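Local coordinates for protein putative glycosyl hydrolase (Bacteroides thetaiotaomicron VPI-5482, PDB 3K11) that probably acts as a glycosyl hydrolase of the family 88 type, although its substrate is not established, at residues Y106-F111 with E162-D167; K245-H250 with L316-D321. One frame throughout, in Å; residues are numbered along the deposited sequence.

Overall arrangement
Contact 1 comes first along the chain and is complete before contact 2 begins; both belong to the same helical domain, consistent with the (α/α)6 barrel of six-hairpin glycosidases. In contact 1, helix 101-128 meets the loop joining helices 148-160 and 167-180. Contact 2 joins the start of strand 247-253, the middle member of a small three-stranded antiparallel sheet, to the loop between strands 313-314 and 324-325. The contact centres are 38 Å apart, on opposite sides of the chain's centre, and their nearest atoms remain about 24 Å from each other. The two therefore tie loops at separate places on the domain, and contact 2 alone reaches the neighbouring subunits.

Contact 1 of 2, residues Y106-F111 with E162-D167; sequences YVQNRF and ESLPVD. With EDO (1,2-ethanediol), chain P.
Phe111 of helix 101-128 packs against Leu164 and Val166 in the connection between helices 148-160 and 167-180, an interhelical link of what is probably an (α/α)6 barrel. Starting at CB, the Phe111 side chain meets CG1 of Val166 at 4.0 Å and, almost as near, CD1 of Leu164. Its CG stands anti to the carbonyl carbon (chi1 -72°), and chi2 of -12° brings the CD2 edge of the ring to Leu164 CD2, 4.0 Å from Phe111 CD2 and near the ring plane. Past CD2 the ring runs toward CZ, away from the 162-167 segment, and Ala153 and Met154 of helix 148-160 touch the side chain. Over one face sits Val107 CG1, a helical turn earlier, offset toward the rim. Leu164 CD1 reaches the Gln108 amide, 3.4 Å from OE1. That amide is held at both ends, OE1 by Arg112 NE and NE2 by Asp161 OD2, so the leucine methyl lies against a fixed group. Beyond Leu164 the loop makes an inverse gamma turn centred on Pro165, and Val166 takes the N-cap position of helix 167-180. The turn is closed by a weak 2.9 Å bond from Val166 N to Leu164 O, which also accepts from Arg158 NH1.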
loop_
_atom_site.group_PDB
_atom_site.type_symbol
_atom_site.label_atom_id
_atom_site.label_comp_id
_atom_site.label_asym_id
_atom_site.label_seq_id
_atom_site.Cartn_x
_atom_site.Cartn_y
_atom_site.Cartn_z
ATOM N N TYR A 106 15.990 -22.151 35.051
ATOM C CA TYR A 106 14.540 -22.105 34.924
ATOM C C TYR A 106 14.006 -23.253 34.094
ATOM O O TYR A 106 13.021 -23.881 34.445
ATOM C CB TYR A 106 14.135 -20.767 34.275
ATOM C CG TYR A 106 12.670 -20.621 33.981
ATOM C CD1 TYR A 106 12.144 -21.038 32.757
ATOM C CD2 TYR A 106 11.804 -20.030 34.893
ATOM C CE1 TYR A 106 10.806 -20.895 32.464
ATOM C CE2 TYR A 106 10.435 -19.881 34.598
ATOM C CZ TYR A 106 9.960 -20.331 33.374
ATOM O OH TYR A 106 8.646 -20.222 33.040
ATOM N N VAL A 107 14.627 -23.489 32.942
ATOM C CA VAL A 107 14.169 -24.518 32.029
ATOM C C VAL A 107 14.411 -25.877 32.653
ATOM O O VAL A 107 13.558 -26.758 32.619
ATOM C CB VAL A 107 14.850 -24.408 30.650
ATOM C CG1 VAL A 107 14.239 -25.420 29.696
ATOM C CG2 VAL A 107 14.664 -22.946 30.051
ATOM N N GLN A 108 15.603 -26.061 33.211
ATOM C CA GLN A 108 15.901 -27.291 33.956
ATOM C C GLN A 108 14.814 -27.586 34.993
ATOM O O GLN A 108 14.276 -28.690 35.065
ATOM C CB GLN A 108 17.259 -27.159 34.653
ATOM C CG GLN A 108 18.483 -27.233 33.731
ATOM C CD GLN A 108 18.871 -28.654 33.375
ATOM O OE1 GLN A 108 18.306 -29.600 33.916
ATOM N NE2 GLN A 108 19.850 -28.811 32.490
ATOM N N ASN A 109 14.491 -26.581 35.791
ATOM C CA ASN A 109 13.550 -26.754 36.864
ATOM C C ASN A 109 12.170 -27.150 36.364
ATOM O O ASN A 109 11.580 -28.100 36.874
ATOM C CB ASN A 109 13.483 -25.488 37.687
ATOM C CG ASN A 109 12.444 -25.552 38.755
ATOM O OD1 ASN A 109 11.323 -25.084 38.567
ATOM N ND2 ASN A 109 12.795 -26.149 39.894
ATOM N N ARG A 110 11.670 -26.434 35.361
ATOM C CA ARG A 110 10.333 -26.742 34.823
ATOM C C ARG A 110 10.272 -28.103 34.141
ATOM O O ARG A 110 9.313 -28.855 34.330
ATOM C CB ARG A 110 9.842 -25.638 33.881
ATOM C CG ARG A 110 9.730 -24.239 34.515
ATOM C CD ARG A 110 9.056 -24.262 35.837
ATOM N NE ARG A 110 8.727 -22.910 36.327
ATOM C CZ ARG A 110 9.571 -22.094 36.951
ATOM N NH1 ARG A 110 10.858 -22.403 37.094
ATOM N NH2 ARG A 110 9.134 -20.941 37.417
ATOM N N PHE A 111 11.289 -28.419 33.345
ATOM C CA PHE A 111 11.331 -29.729 32.690
ATOM C C PHE A 111 11.473 -30.882 33.658
ATOM O O PHE A 111 10.835 -31.915 33.495
ATOM C CB PHE A 111 12.469 -29.799 31.641
ATOM C CG PHE A 111 12.230 -29.002 30.381
ATOM C CD1 PHE A 111 10.992 -28.460 30.075
ATOM C CD2 PHE A 111 13.252 -28.900 29.445
ATOM C CE1 PHE A 111 10.796 -27.810 28.909
ATOM C CE2 PHE A 111 13.029 -28.224 28.243
ATOM C CZ PHE A 111 11.835 -27.664 28.015
ATOM N N GLU A 162 22.658 -34.852 29.565
ATOM C CA GLU A 162 22.190 -36.216 29.590
ATOM C C GLU A 162 21.482 -36.556 30.893
ATOM O O GLU A 162 20.785 -37.544 30.947
ATOM C CB GLU A 162 23.389 -37.188 29.387
ATOM N N SER A 163 21.661 -35.771 31.953
ATOM C CA SER A 163 20.964 -36.059 33.207
ATOM C C SER A 163 19.503 -35.575 33.203
ATOM O O SER A 163 18.774 -35.871 34.120
ATOM C CB SER A 163 21.679 -35.431 34.386
ATOM O OG SER A 163 21.452 -34.047 34.491
ATOM N N LEU A 164 19.100 -34.830 32.186
ATOM C CA LEU A 164 17.733 -34.274 32.119
ATOM C C LEU A 164 16.759 -35.401 31.760
ATOM O O LEU A 164 16.808 -35.932 30.636
ATOM C CB LEU A 164 17.687 -33.167 31.063
ATOM C CG LEU A 164 16.359 -32.427 30.981
ATOM C CD1 LEU A 164 16.079 -31.629 32.259
ATOM C CD2 LEU A 164 16.296 -31.511 29.718
ATOM N N PRO A 165 15.873 -35.796 32.695
ATOM C CA PRO A 165 15.112 -37.017 32.473
ATOM C C PRO A 165 13.827 -36.857 31.645
ATOM O O PRO A 165 12.756 -37.345 32.033
ATOM C CB PRO A 165 14.854 -37.498 33.909
ATOM C CG PRO A 165 14.630 -36.246 34.625
ATOM C CD PRO A 165 15.571 -35.223 34.021
ATOM N N VAL A 166 13.966 -36.273 30.456
ATOM C CA VAL A 166 12.825 -35.952 29.598
ATOM C C VAL A 166 12.643 -36.899 28.404
ATOM O O VAL A 166 11.778 -36.672 27.546
ATOM C CB VAL A 166 12.891 -34.490 29.114
ATOM C CG1 VAL A 166 12.656 -33.510 30.262
ATOM C CG2 VAL A 166 14.179 -34.189 28.347
ATOM N N ASP A 167 13.364 -38.022 28.375
ATOM C CA ASP A 167 13.222 -38.918 27.227
ATOM C C ASP A 167 11.808 -39.463 27.113
ATOM O O ASP A 167 11.292 -39.563 26.012
ATOM C CB ASP A 167 14.196 -40.084 27.264
ATOM C CG ASP A 167 14.110 -40.925 25.985
ATOM O OD1 ASP A 167 14.433 -40.396 24.903
ATOM O OD2 ASP A 167 13.657 -42.089 26.059
HETATM C C1 EDO P . 26.066 -33.989 28.372
HETATM O O1 EDO P . 25.221 -34.564 29.346
HETATM C C2 EDO P . 25.554 -34.442 27.020
HETATM O O2 EDO P . 25.948 -33.413 26.120
#

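Contact 2 of 2, residues K245-H250 with L316-D321; sequences KGLYRH and LLDCND. With EDO (1,2-ethanediol), chain H.
The ammonium of Lys245 and the carboxylate of Asp318 form a salt bridge at the partly exposed margin of this contact, NZ giving a hydrogen bond of 2.7 Å to OD2. The bond uses the anti lone pair of OD2, turned from OD1, and the side chains cross at about a right angle. A bend at the end of the lysine (chi4 -82°) brings NZ round to the acid. Beneath the charges, Leu247 CD2 packs on Leu317 CD1 at 3.8 Å, and Leu247 CD1 lies 4.2 Å from Asp318 CB. Lys245 leads into a G1 beta bulge, in which Gly246 and Leu247 both face Ile242 of the neighbouring strand in the small antiparallel sheet. Replacing Asp318 by an alanine would probably leave the Lys245 ammonium without its carboxylate mate and free to swing into solvent. The acid is presented by a type I beta turn, closed by Cys319 N bonding to Leu316 O at 3.0 Å. Further along the strand, Arg249 NH2 donates a bent bond of 3.1 Å (N-H...O 148°) to O2 of the ethanediol, which lies at the guanidinium edge, near its plane; NE bonds to His259 O. Both nitrogens of the buried His250 are engaged, ND1 with Tyr387 OH and NE2 with Asp202 OD1. Asn320 OD1 pairs with Asn320 ND2 of the second subunit, and Asn320 ND2 with Asn320 OD1 of the third.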
loop_
_atom_site.group_PDB
_atom_site.type_symbol
_atom_site.label_atom_id
_atom_site.label_comp_id
_atom_site.label_asym_id
_atom_site.label_seq_id
_atom_site.Cartn_x
_atom_site.Cartn_y
_atom_site.Cartn_z
ATOM N N LYS A 245 5.125 -11.351 -3.389
ATOM C CA LYS A 245 5.166 -10.529 -2.181
ATOM C C LYS A 245 6.350 -10.839 -1.295
ATOM O O LYS A 245 6.741 -10.031 -0.444
ATOM C CB LYS A 245 3.883 -10.732 -1.373
ATOM C CG LYS A 245 2.630 -10.252 -2.085
ATOM C CD LYS A 245 1.327 -10.423 -1.264
ATOM C CE LYS A 245 0.187 -9.425 -1.777
ATOM N NZ LYS A 245 0.259 -7.905 -1.211
ATOM N N GLY A 246 6.902 -12.025 -1.454
ATOM C CA GLY A 246 7.915 -12.482 -0.510
ATOM C C GLY A 246 7.353 -12.755 0.866
ATOM O O GLY A 246 8.072 -12.622 1.838
ATOM N N LEU A 247 6.099 -13.209 0.929
ATOM C CA LEU A 247 5.385 -13.443 2.177
ATOM C C LEU A 247 4.631 -14.761 2.043
ATOM O O LEU A 247 4.449 -15.278 0.936
ATOM C CB LEU A 247 4.369 -12.292 2.431
ATOM C CG LEU A 247 4.873 -10.864 2.524
ATOM C CD1 LEU A 247 3.629 -9.935 2.691
ATOM C CD2 LEU A 247 5.868 -10.730 3.675
ATOM N N TYR A 248 4.174 -15.265 3.175
ATOM C CA TYR A 248 3.361 -16.455 3.235
ATOM C C TYR A 248 1.921 -16.141 3.563
ATOM O O TYR A 248 1.629 -15.241 4.356
ATOM C CB TYR A 248 3.859 -17.342 4.344
ATOM C CG TYR A 248 5.121 -18.141 4.039
ATOM C CD1 TYR A 248 6.372 -17.623 4.314
ATOM C CD2 TYR A 248 5.052 -19.421 3.505
ATOM C CE1 TYR A 248 7.505 -18.340 4.097
ATOM C CE2 TYR A 248 6.201 -20.136 3.264
ATOM C CZ TYR A 248 7.416 -19.603 3.571
ATOM O OH TYR A 248 8.545 -20.343 3.332
ATOM N N ARG A 249 1.019 -16.900 2.938
ATOM C CA ARG A 249 -0.382 -16.889 3.361
ATOM C C ARG A 249 -0.558 -17.664 4.694
ATOM O O ARG A 249 0.115 -18.656 4.934
ATOM C CB ARG A 249 -1.297 -17.436 2.280
ATOM C CG ARG A 249 -0.869 -18.643 1.604
ATOM C CD ARG A 249 -1.917 -19.200 0.615
ATOM N NE ARG A 249 -2.043 -18.413 -0.596
ATOM C CZ ARG A 249 -1.207 -18.369 -1.625
ATOM N NH1 ARG A 249 -0.065 -18.994 -1.673
ATOM N NH2 ARG A 249 -1.509 -17.609 -2.634
ATOM N N HIS A 250 -1.487 -17.234 5.537
ATOM C CA HIS A 250 -1.756 -17.948 6.800
ATOM C C HIS A 250 -2.373 -19.325 6.571
ATOM O O HIS A 250 -2.092 -20.262 7.302
ATOM C CB HIS A 250 -2.685 -17.129 7.707
ATOM C CG HIS A 250 -2.877 -17.712 9.064
ATOM N ND1 HIS A 250 -4.001 -17.462 9.839
ATOM C CD2 HIS A 250 -2.088 -18.537 9.786
ATOM C CE1 HIS A 250 -3.877 -18.106 10.993
ATOM N NE2 HIS A 250 -2.725 -18.768 10.991
ATOM N N LEU A 316 -1.622 -7.653 9.645
ATOM C CA LEU A 316 -1.552 -8.185 8.260
ATOM C C LEU A 316 -0.402 -7.400 7.642
ATOM O O LEU A 316 -0.465 -6.170 7.522
ATOM C CB LEU A 316 -2.837 -7.978 7.472
ATOM C CG LEU A 316 -4.012 -8.891 7.924
ATOM C CD1 LEU A 316 -5.289 -8.661 7.065
ATOM C CD2 LEU A 316 -3.615 -10.388 7.964
ATOM N N LEU A 317 0.649 -8.108 7.237
ATOM C CA LEU A 317 1.937 -7.462 6.961
ATOM C C LEU A 317 1.879 -6.429 5.881
ATOM O O LEU A 317 2.561 -5.362 5.961
ATOM C CB LEU A 317 2.974 -8.486 6.609
ATOM C CG LEU A 317 3.509 -9.380 7.730
ATOM C CD1 LEU A 317 4.288 -10.568 7.115
ATOM C CD2 LEU A 317 4.383 -8.582 8.742
ATOM N N ASP A 318 1.037 -6.733 4.875
ATOM C CA ASP A 318 0.914 -5.916 3.676
ATOM C C ASP A 318 -0.293 -5.004 3.708
ATOM O O ASP A 318 -0.723 -4.493 2.660
ATOM C CB ASP A 318 0.891 -6.794 2.414
ATOM C CG ASP A 318 -0.220 -7.827 2.420
ATOM O OD1 ASP A 318 -0.780 -8.101 3.512
ATOM O OD2 ASP A 318 -0.506 -8.379 1.323
ATOM N N CYS A 319 -0.809 -4.762 4.915
ATOM C CA CYS A 319 -1.963 -3.871 5.138
ATOM C C CYS A 319 -1.521 -2.852 6.180
ATOM O O CYS A 319 -1.564 -3.128 7.382
ATOM C CB CYS A 319 -3.166 -4.668 5.651
ATOM S SG CYS A 319 -3.747 -5.833 4.415
ATOM N N ASN A 320 -1.070 -1.672 5.719
ATOM C CA ASN A 320 -0.474 -0.694 6.635
ATOM C C ASN A 320 -1.489 0.043 7.519
ATOM O O ASN A 320 -1.103 0.872 8.338
ATOM C CB ASN A 320 0.525 0.237 5.925
ATOM C CG ASN A 320 -0.118 1.342 5.157
ATOM O OD1 ASN A 320 -1.337 1.442 5.111
ATOM N ND2 ASN A 320 0.710 2.255 4.613
ATOM N N ASP A 321 -2.769 -0.292 7.356
ATOM C CA ASP A 321 -3.848 0.212 8.185
ATOM C C ASP A 321 -4.262 -0.783 9.243
ATOM O O ASP A 321 -5.246 -0.554 9.967
ATOM C CB ASP A 321 -5.046 0.694 7.343
ATOM C CG ASP A 321 -5.679 -0.392 6.485
ATOM O OD1 ASP A 321 -5.048 -1.465 6.329
ATOM O OD2 ASP A 321 -6.811 -0.149 5.948
HETATM C C1 EDO H . -1.718 -13.700 -4.209
HETATM O O1 EDO H . -1.344 -14.769 -5.101
HETATM C C2 EDO H . -2.432 -14.209 -2.962
HETATM O O2 EDO H . -3.383 -15.263 -3.184
#